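Local atomic coordinates of putative ABC transporter amino acid-binding protein (Sinorhizobium meliloti, PDB entry 2Q89), a protein that probably serves as the ectoine-binding component of an ABC transporter in Sinorhizobium meliloti, here holding hydroxyectoine in the cleft between its two lobes. Residues 18-23 with 59-64; 74-79 with 204-209; 125-130 with 169-174. All blocks are in the same frame, centred on the assembly; numbering follows the deposited sequence.

Contact 1 of 3, residues 18-23 with 59-64; sequences AIANEP and SEYGAM. With 6CS ((4S,5S)-5-hydroxy-2-methyl-1,4,5,6-tetrahydropyrimidine-4-carboxylic acid), chain F.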
loop_
_atom_site.group_PDB
_atom_site.type_symbol
_atom_site.label_atom_id
_atom_site.label_comp_id
_atom_site.label_asym_id
_atom_site.label_seq_id
_atom_site.Cartn_x
_atom_site.Cartn_y
_atom_site.Cartn_z
ATOM N N ALA A 18 -8.049 -0.197 -8.065
ATOM C CA ALA A 18 -8.108 0.818 -7.022
ATOM C C ALA A 18 -6.710 1.157 -6.528
ATOM O O ALA A 18 -5.921 0.264 -6.210
ATOM C CB ALA A 18 -8.990 0.361 -5.877
ATOM N N ILE A 19 -6.420 2.458 -6.488
ATOM C CA ILE A 19 -5.128 3.005 -6.074
ATOM C C ILE A 19 -5.360 4.202 -5.141
ATOM O O ILE A 19 -6.480 4.705 -5.044
ATOM C CB ILE A 19 -4.290 3.431 -7.314
ATOM C CG1 ILE A 19 -4.963 4.592 -8.062
ATOM C CG2 ILE A 19 -4.057 2.240 -8.259
ATOM C CD1 ILE A 19 -4.018 5.420 -8.905
ATOM N N ALA A 20 -4.308 4.653 -4.458
ATOM C CA ALA A 20 -4.404 5.799 -3.545
ATOM C C ALA A 20 -3.512 6.997 -3.922
ATOM O O ALA A 20 -3.626 8.071 -3.310
ATOM C CB ALA A 20 -4.106 5.363 -2.122
ATOM N N ASN A 21 -2.643 6.814 -4.917
ATOM C CA ASN A 21 -1.611 7.811 -5.291
ATOM C C ASN A 21 -0.581 8.070 -4.185
ATOM O O ASN A 21 -0.544 9.153 -3.594
ATOM C CB ASN A 21 -2.220 9.133 -5.801
ATOM C CG ASN A 21 -1.178 10.060 -6.443
ATOM O OD1 ASN A 21 -0.088 9.632 -6.822
ATOM N ND2 ASN A 21 -1.520 11.337 -6.564
ATOM N N GLU A 22 0.261 7.071 -3.929
ATOM C CA GLU A 22 1.317 7.155 -2.917
ATOM C C GLU A 22 2.602 6.538 -3.480
ATOM O O GLU A 22 2.812 5.328 -3.368
ATOM C CB GLU A 22 0.877 6.421 -1.642
ATOM C CG GLU A 22 1.892 6.422 -0.506
ATOM C CD GLU A 22 1.517 5.465 0.610
ATOM O OE1 GLU A 22 0.367 5.530 1.107
ATOM O OE2 GLU A 22 2.377 4.647 1.002
ATOM N N PRO A 23 3.453 7.356 -4.107
ATOM C CA PRO A 23 4.692 6.849 -4.699
ATOM C C PRO A 23 5.635 6.303 -3.618
ATOM O O PRO A 23 5.699 6.877 -2.533
ATOM C CB PRO A 23 5.299 8.088 -5.377
ATOM C CG PRO A 23 4.190 9.092 -5.456
ATOM C CD PRO A 23 3.305 8.815 -4.286
ATOM N N SER A 59 -8.787 6.462 -4.289
ATOM C CA SER A 59 -9.547 6.582 -3.059
ATOM C C SER A 59 -8.578 6.411 -1.898
ATOM O O SER A 59 -7.407 6.071 -2.097
ATOM C CB SER A 59 -10.639 5.513 -2.992
ATOM O OG SER A 59 -10.067 4.226 -2.850
ATOM N N GLU A 60 -9.067 6.644 -0.687
ATOM C CA GLU A 60 -8.276 6.392 0.500
ATOM C C GLU A 60 -8.322 4.910 0.830
ATOM O O GLU A 60 -9.226 4.198 0.376
ATOM C CB GLU A 60 -8.740 7.278 1.652
ATOM C CG GLU A 60 -8.306 8.719 1.440
ATOM C CD GLU A 60 -9.097 9.705 2.261
ATOM O OE1 GLU A 60 -10.029 10.319 1.701
ATOM O OE2 GLU A 60 -8.787 9.866 3.460
ATOM N N TYR A 61 -7.329 4.447 1.589
ATOM C CA TYR A 61 -7.109 3.022 1.818
ATOM C C TYR A 61 -8.294 2.298 2.454
ATOM O O TYR A 61 -8.525 1.127 2.165
ATOM C CB TYR A 61 -5.829 2.791 2.632
ATOM C CG TYR A 61 -4.569 3.074 1.846
ATOM C CD1 TYR A 61 -4.034 2.115 0.983
ATOM C CD2 TYR A 61 -3.920 4.303 1.948
ATOM C CE1 TYR A 61 -2.880 2.371 0.246
ATOM C CE2 TYR A 61 -2.769 4.569 1.217
ATOM C CZ TYR A 61 -2.254 3.598 0.368
ATOM O OH TYR A 61 -1.114 3.851 -0.356
ATOM N N GLY A 62 -9.044 3.000 3.302
ATOM C CA GLY A 62 -10.178 2.403 4.014
ATOM C C GLY A 62 -11.423 2.158 3.173
ATOM O O GLY A 62 -12.311 1.408 3.585
ATOM N N ALA A 63 -11.488 2.786 1.998
ATOM C CA ALA A 63 -12.623 2.615 1.081
ATOM C C ALA A 63 -12.412 1.497 0.056
ATOM O O ALA A 63 -13.330 1.148 -0.690
ATOM C CB ALA A 63 -12.928 3.932 0.369
ATOM N N MET A 64 -11.209 0.930 0.028
ATOM C CA MET A 64 -10.811 0.015 -1.043
ATOM C C MET A 64 -11.497 -1.348 -0.988
ATOM O O MET A 64 -12.092 -1.785 -1.975
ATOM C CB MET A 64 -9.289 -0.141 -1.091
ATOM C CG MET A 64 -8.576 1.088 -1.625
ATOM S SD MET A 64 -6.790 0.926 -1.536
ATOM C CE MET A 64 -6.296 2.559 -2.073
HETATM O O 6CS F . -2.862 0.090 4.743
HETATM C C 6CS F . -1.973 -0.197 3.918
HETATM O OXT 6CS F . -1.937 -1.252 3.245
HETATM C CA 6CS F . -0.813 0.820 3.726
HETATM N N 6CS F . -0.127 0.585 2.436
HETATM C CAI 6CS F . 0.519 1.631 1.750
HETATM C CAA 6CS F . 1.217 1.348 0.432
HETATM N NAG 6CS F . 0.523 2.942 2.247
HETATM C CG2 6CS F . -0.136 3.266 3.524
HETATM C CB 6CS F . -1.278 2.293 3.841
HETATM O OG1 6CS F . -1.664 2.573 5.179
#

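Contact 2 of 3, residues 74-79 with 204-209; sequences DAITAG and GAAFRK. With 6CS ((4S,5S)-5-hydroxy-2-methyl-1,4,5,6-tetrahydropyrimidine-4-carboxylic acid), chain F.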
loop_
_atom_site.group_PDB
_atom_site.type_symbol
_atom_site.label_atom_id
_atom_site.label_comp_id
_atom_site.label_asym_id
_atom_site.label_seq_id
_atom_site.Cartn_x
_atom_site.Cartn_y
_atom_site.Cartn_z
ATOM N N ASP A 74 -12.353 -4.172 -10.036
ATOM C CA ASP A 74 -12.036 -5.582 -10.291
ATOM C C ASP A 74 -10.909 -6.116 -9.408
ATOM O O ASP A 74 -10.808 -7.327 -9.181
ATOM C CB ASP A 74 -11.678 -5.786 -11.765
ATOM C CG ASP A 74 -12.786 -5.342 -12.700
ATOM O OD1 ASP A 74 -13.944 -5.771 -12.504
ATOM O OD2 ASP A 74 -12.593 -4.566 -13.657
ATOM N N ALA A 75 -10.064 -5.207 -8.927
ATOM C CA ALA A 75 -8.934 -5.550 -8.066
ATOM C C ALA A 75 -8.401 -4.316 -7.339
ATOM O O ALA A 75 -8.551 -3.195 -7.823
ATOM C CB ALA A 75 -7.811 -6.204 -8.880
ATOM N N ILE A 76 -7.786 -4.539 -6.179
ATOM C CA ILE A 76 -7.036 -3.501 -5.473
ATOM C C ILE A 76 -5.551 -3.726 -5.735
ATOM O O ILE A 76 -5.012 -4.791 -5.414
ATOM C CB ILE A 76 -7.312 -3.532 -3.949
ATOM C CG1 ILE A 76 -8.808 -3.390 -3.653
ATOM C CG2 ILE A 76 -6.498 -2.439 -3.226
ATOM C CD1 ILE A 76 -9.190 -3.819 -2.247
ATOM N N THR A 77 -4.903 -2.730 -6.340
ATOM C CA THR A 77 -3.477 -2.798 -6.652
ATOM C C THR A 77 -2.842 -1.494 -6.197
ATOM O O THR A 77 -2.653 -0.578 -6.992
ATOM C CB THR A 77 -3.246 -3.023 -8.170
ATOM O OG1 THR A 77 -3.876 -1.974 -8.917
ATOM C CG2 THR A 77 -3.965 -4.276 -8.655
ATOM N N ALA A 78 -2.513 -1.413 -4.910
ATOM C CA ALA A 78 -2.239 -0.121 -4.292
ATOM C C ALA A 78 -1.231 -0.169 -3.147
ATOM O O ALA A 78 -0.993 0.838 -2.485
ATOM C CB ALA A 78 -3.557 0.497 -3.817
ATOM N N GLY A 79 -0.637 -1.337 -2.920
ATOM C CA GLY A 79 0.196 -1.555 -1.744
ATOM C C GLY A 79 -0.628 -1.913 -0.519
ATOM O O GLY A 79 -0.186 -1.705 0.613
ATOM N N GLY A 204 -0.550 -7.687 -1.960
ATOM C CA GLY A 204 -0.793 -8.400 -3.202
ATOM C C GLY A 204 -1.878 -7.650 -3.948
ATOM O O GLY A 204 -2.411 -6.657 -3.448
ATOM N N ALA A 205 -2.208 -8.111 -5.149
ATOM C CA ALA A 205 -3.436 -7.674 -5.788
ATOM C C ALA A 205 -4.603 -8.380 -5.093
ATOM O O ALA A 205 -4.596 -9.606 -4.918
ATOM C CB ALA A 205 -3.415 -7.969 -7.263
ATOM N N ALA A 206 -5.587 -7.598 -4.672
ATOM C CA ALA A 206 -6.722 -8.135 -3.929
ATOM C C ALA A 206 -7.943 -8.263 -4.838
ATOM O O ALA A 206 -8.283 -7.331 -5.567
ATOM C CB ALA A 206 -7.030 -7.255 -2.718
ATOM N N PHE A 207 -8.588 -9.425 -4.795
ATOM C CA PHE A 207 -9.775 -9.677 -5.610
ATOM C C PHE A 207 -10.977 -10.025 -4.733
ATOM O O PHE A 207 -10.820 -10.329 -3.554
ATOM C CB PHE A 207 -9.501 -10.802 -6.617
ATOM C CG PHE A 207 -8.308 -10.545 -7.511
ATOM C CD1 PHE A 207 -7.018 -10.867 -7.090
ATOM C CD2 PHE A 207 -8.477 -9.985 -8.772
ATOM C CE1 PHE A 207 -5.922 -10.629 -7.909
ATOM C CE2 PHE A 207 -7.388 -9.745 -9.595
ATOM C CZ PHE A 207 -6.110 -10.069 -9.166
ATOM N N ARG A 208 -12.176 -9.969 -5.306
ATOM C CA ARG A 208 -13.371 -10.481 -4.628
ATOM C C ARG A 208 -13.246 -11.980 -4.417
ATOM O O ARG A 208 -12.690 -12.687 -5.264
ATOM C CB ARG A 208 -14.630 -10.189 -5.443
ATOM C CG ARG A 208 -15.406 -8.978 -4.979
ATOM C CD ARG A 208 -16.541 -8.577 -5.909
ATOM N NE ARG A 208 -16.152 -7.467 -6.785
ATOM C CZ ARG A 208 -16.104 -7.518 -8.111
ATOM N NH1 ARG A 208 -16.429 -8.625 -8.764
ATOM N NH2 ARG A 208 -15.740 -6.444 -8.791
ATOM N N LYS A 209 -13.769 -12.462 -3.290
ATOM C CA LYS A 209 -13.804 -13.896 -2.995
ATOM C C LYS A 209 -14.352 -14.703 -4.170
ATOM O O LYS A 209 -13.775 -15.730 -4.553
ATOM C CB LYS A 209 -14.625 -14.167 -1.733
ATOM C CG LYS A 209 -13.975 -13.692 -0.435
ATOM C CD LYS A 209 -12.804 -14.576 -0.035
ATOM C CE LYS A 209 -12.183 -14.104 1.272
ATOM N NZ LYS A 209 -10.846 -14.714 1.507
HETATM O O 6CS F . -2.862 0.090 4.743
HETATM C C 6CS F . -1.973 -0.197 3.918
HETATM O OXT 6CS F . -1.937 -1.252 3.245
HETATM C CA 6CS F . -0.813 0.820 3.726
HETATM N N 6CS F . -0.127 0.585 2.436
HETATM C CAI 6CS F . 0.519 1.631 1.750
HETATM C CAA 6CS F . 1.217 1.348 0.432
HETATM N NAG 6CS F . 0.523 2.942 2.247
HETATM C CG2 6CS F . -0.136 3.266 3.524
HETATM C CB 6CS F . -1.278 2.293 3.841
HETATM O OG1 6CS F . -1.664 2.573 5.179
HETATM O O HOH W 1 -12.559 -9.097 -8.233
HETATM O O HOH W 2 -2.893 -4.064 -3.311
#

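Contact 3 of 3, residues 125-130 with 169-174; sequences AKIGAP and VYSLPV. With 6CS ((4S,5S)-5-hydroxy-2-methyl-1,4,5,6-tetrahydropyrimidine-4-carboxylic acid), chain F.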
loop_
_atom_site.group_PDB
_atom_site.type_symbol
_atom_site.label_atom_id
_atom_site.label_comp_id
_atom_site.label_asym_id
_atom_site.label_seq_id
_atom_site.Cartn_x
_atom_site.Cartn_y
_atom_site.Cartn_z
ATOM N N ALA A 125 1.369 13.964 21.806
ATOM C CA ALA A 125 1.768 13.471 20.486
ATOM C C ALA A 125 0.592 13.048 19.612
ATOM O O ALA A 125 -0.183 12.151 19.968
ATOM C CB ALA A 125 2.771 12.336 20.624
ATOM N N LYS A 126 0.468 13.700 18.462
ATOM C CA LYS A 126 -0.509 13.305 17.451
ATOM C C LYS A 126 0.202 12.674 16.269
ATOM O O LYS A 126 1.210 13.199 15.793
ATOM C CB LYS A 126 -1.339 14.507 16.989
ATOM C CG LYS A 126 -2.202 15.119 18.079
ATOM C CD LYS A 126 -3.186 16.125 17.512
ATOM C CE LYS A 126 -3.957 16.828 18.622
ATOM N NZ LYS A 126 -4.805 17.928 18.068
ATOM N N ILE A 127 -0.328 11.549 15.797
ATOM C CA ILE A 127 0.195 10.892 14.602
ATOM C C ILE A 127 -0.745 10.997 13.393
ATOM O O ILE A 127 -1.931 10.647 13.472
ATOM C CB ILE A 127 0.582 9.414 14.880
ATOM C CG1 ILE A 127 0.999 8.727 13.571
ATOM C CG2 ILE A 127 -0.561 8.664 15.577
ATOM C CD1 ILE A 127 1.739 7.431 13.728
ATOM N N GLY A 128 -0.196 11.479 12.282
ATOM C CA GLY A 128 -0.885 11.477 11.000
ATOM C C GLY A 128 -0.694 10.154 10.277
ATOM O O GLY A 128 0.401 9.583 10.267
ATOM N N ALA A 129 -1.772 9.670 9.670
ATOM C CA ALA A 129 -1.801 8.354 9.032
ATOM C C ALA A 129 -2.954 8.304 8.023
ATOM O O ALA A 129 -3.942 9.020 8.196
ATOM C CB ALA A 129 -1.973 7.268 10.090
ATOM N N PRO A 130 -2.831 7.493 6.967
ATOM C CA PRO A 130 -3.950 7.274 6.033
ATOM C C PRO A 130 -5.122 6.584 6.732
ATOM O O PRO A 130 -4.903 5.759 7.616
ATOM C CB PRO A 130 -3.360 6.337 4.978
ATOM C CG PRO A 130 -1.895 6.409 5.147
ATOM C CD PRO A 130 -1.626 6.742 6.570
ATOM N N VAL A 169 4.036 13.616 14.036
ATOM C CA VAL A 169 4.607 12.567 13.202
ATOM C C VAL A 169 3.628 12.157 12.095
ATOM O O VAL A 169 2.426 12.057 12.321
ATOM C CB VAL A 169 5.046 11.336 14.061
ATOM C CG1 VAL A 169 3.894 10.785 14.902
ATOM C CG2 VAL A 169 5.673 10.256 13.201
ATOM N N TYR A 170 4.155 11.952 10.893
ATOM C CA TYR A 170 3.386 11.402 9.788
ATOM C C TYR A 170 3.996 10.051 9.447
ATOM O O TYR A 170 5.209 9.939 9.350
ATOM C CB TYR A 170 3.422 12.349 8.583
ATOM C CG TYR A 170 2.645 11.852 7.375
ATOM C CD1 TYR A 170 1.309 11.463 7.489
ATOM C CD2 TYR A 170 3.247 11.779 6.115
ATOM C CE1 TYR A 170 0.595 11.004 6.386
ATOM C CE2 TYR A 170 2.538 11.328 5.006
ATOM C CZ TYR A 170 1.214 10.939 5.150
ATOM O OH TYR A 170 0.504 10.488 4.060
ATOM N N SER A 171 3.159 9.031 9.284
ATOM C CA SER A 171 3.642 7.659 9.130
ATOM C C SER A 171 3.133 6.957 7.867
ATOM O O SER A 171 1.927 6.797 7.678
ATOM C CB SER A 171 3.302 6.827 10.378
ATOM O OG SER A 171 3.914 5.543 10.338
ATOM N N LEU A 172 4.073 6.548 7.016
ATOM C CA LEU A 172 3.789 5.731 5.832
ATOM C C LEU A 172 4.857 4.633 5.760
ATOM O O LEU A 172 5.719 4.580 6.634
ATOM C CB LEU A 172 3.812 6.589 4.555
ATOM C CG LEU A 172 2.746 7.661 4.292
ATOM C CD1 LEU A 172 3.032 8.404 2.984
ATOM C CD2 LEU A 172 1.357 7.062 4.263
ATOM N N PRO A 173 4.808 3.750 4.757
ATOM C CA PRO A 173 5.927 2.838 4.510
ATOM C C PRO A 173 7.211 3.599 4.177
ATOM O O PRO A 173 7.156 4.702 3.629
ATOM C CB PRO A 173 5.469 2.028 3.287
ATOM C CG PRO A 173 3.988 2.153 3.267
ATOM C CD PRO A 173 3.700 3.521 3.807
ATOM N N VAL A 174 8.350 2.994 4.503
ATOM C CA VAL A 174 9.671 3.598 4.327
ATOM C C VAL A 174 9.891 4.219 2.943
ATOM O O VAL A 174 10.358 5.356 2.836
ATOM C CB VAL A 174 10.796 2.570 4.639
ATOM C CG1 VAL A 174 12.171 3.181 4.437
ATOM C CG2 VAL A 174 10.655 2.036 6.067
HETATM O O 6CS F . -2.862 0.090 4.743
HETATM C C 6CS F . -1.973 -0.197 3.918
HETATM O OXT 6CS F . -1.937 -1.252 3.245
HETATM C CA 6CS F . -0.813 0.820 3.726
HETATM N N 6CS F . -0.127 0.585 2.436
HETATM C CAI 6CS F . 0.519 1.631 1.750
HETATM C CAA 6CS F . 1.217 1.348 0.432
HETATM N NAG 6CS F . 0.523 2.942 2.247
HETATM C CG2 6CS F . -0.136 3.266 3.524
HETATM C CB 6CS F . -1.278 2.293 3.841
HETATM O OG1 6CS F . -1.664 2.573 5.179
#

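Contact 1 of 3, residues 18-23 with 59-64
The methyl of A20 and the hydroxyectoine molecule take opposite faces of the Y61 ring, just beyond the ends of two neighbouring parallel strands in one lobe of this periplasmic-binding-protein fold. Loops at such strand ends line the ligand cleft. Ligand CB stands over the centre of the ring, 3.6 Å above its plane, while A20 CB makes a CH-pi contact 3.9 Å from the centroid. Alanine suits this place, since its single methyl fills the back of the ring without pushing it toward the ligand. With CG anti to the carbonyl carbon (chi1 -71°), the ring extends along the cleft to E22. There Y61 OH donates to E22 OE1 over 2.7 Å, from above the carboxylate plane. E22, its CG anti to the backbone N (chi1 180°) and its chain extended beyond, reaches it and also receives ligand NAG, well aligned at OE2 (2.8 Å) and weakly at OE1; S176 OG is a further partner of OE2. This buried carboxylate probably balances the positive charge of the ligand's amidine. With a leucine in place of Y61, E22 OE1 would lose its phenolic donor and the ligand would probably lose the flat surface beneath it. The other end is looser: S59 is partly covered, and E60, G62 and A63 face solvent as the chain turns into helix 64-69. One backbone bond closes that side, from S59 N to I19 O (3.0 Å). Beneath the turn M64, unbranched, runs back under the strand end until its CE lies 3.6 Å from both A20 CB and I19 C.

Contact 2 of 3, residues 74-79 with 204-209
I76 O is approached by three groups: A206 N donates to it over 3.0 Å, the CA-H of A205 points at it, and a water lies within hydrogen-bonding distance. I76 N returns the bond to A206 O (2.9 Å), making I76 and A206 an antiparallel hydrogen-bonded pair, a single bridge between edge strand 75-76 and strand 206-207. Both bonds meet a lone pair in the carbonyl plane. Waters extend the pairing: the one at I76 O also accepts from A78 N and lies 2.6 Å from G204 O; a second donates to D74 O and accepts from R208 N.

On the face of I76 and A206, I76 CB meets A206 CB at 3.9 Å, and the isoleucine continues onto helix 64-69. On the other face A75 CB touches F207 CE2 (3.6 Å), and the phenylalanine packs edge-to-face against F218 of helix 212-228. Alanines suit the bridge because their short methyls fit between the strand pair and these helices. D74 OD1 and R208 NH2 stay 4.2 Å apart, too far for a salt bridge; D74 pairs instead with R16 N and K5, R208 with L68 O and D211. G79 O comes 2.9 Å from ligand N; a beta carbon on G79 would probably clash with ligand CAA. Main-chain groups and water do the polar work between the strands, which suggests that side chains matter here mainly for size and apolar character.

Contact 3 of 3, residues 125-130 with 169-174
Segments 125-130 and 169-174 run parallel, their strand axes 4.6 Å apart and turned 33° to one another, as neighbours in the twisted sheet of the second lobe of this periplasmic-binding-protein fold. G128 sits between two bonds: its N donates to V169 O (2.7 Å) and its O accepts from S171 N (3.0 Å). A weak bond from V169 N to K126 O precedes them. I127 and V169 run alongside one another on the same face, I127 CB 3.6 Å from V169 CG1. The branched residues suit a strand whose side chains are buried, here under I119 of helix 116-120. I127 CG1, anti to the backbone N (chi1 175°), carries CD1 forward to S171 CB. The serine hydroxyl is satisfied by Y116 OH and A102 O. G128 fits because the Y170 ring leans across it, CD1 3.5 Å from G128 O; a beta carbon there would press on the ring. Toward the cleft both segments present prolines, whose rigid rings give apolar walls. P130 CG packs tightly on L172 CD2 (3.4 Å) and also nears the ligand hydroxyl, while P173 CD lies 3.6 Å from ligand NAG.

Overall arrangement
All three contacts are largely buried and each reaches the hydroxyectoine, but from different lobes. Contacts 1 and 2 share one parallel sheet, where strand 14-19 is hydrogen-bonded to strand 75-76 through A18; contact 3 belongs to the other lobe's sheet. The two sheets repeat a strand order: 14-19 lies between 53-58 and 75-76, as 127-129 lies between 149-151 and 169-173. Chemistry follows place. Contact 1 brings a carboxylate and an aromatic ring to the ligand, contact 3 apolar prolines; contact 2 reaches it with the backbone carbonyl of G79, and its waters serve the strand pairing. Contacts 1 and 3 meet across the cleft, Y61 against P130 and E22 against P173; contacts 2 and 3 do not touch.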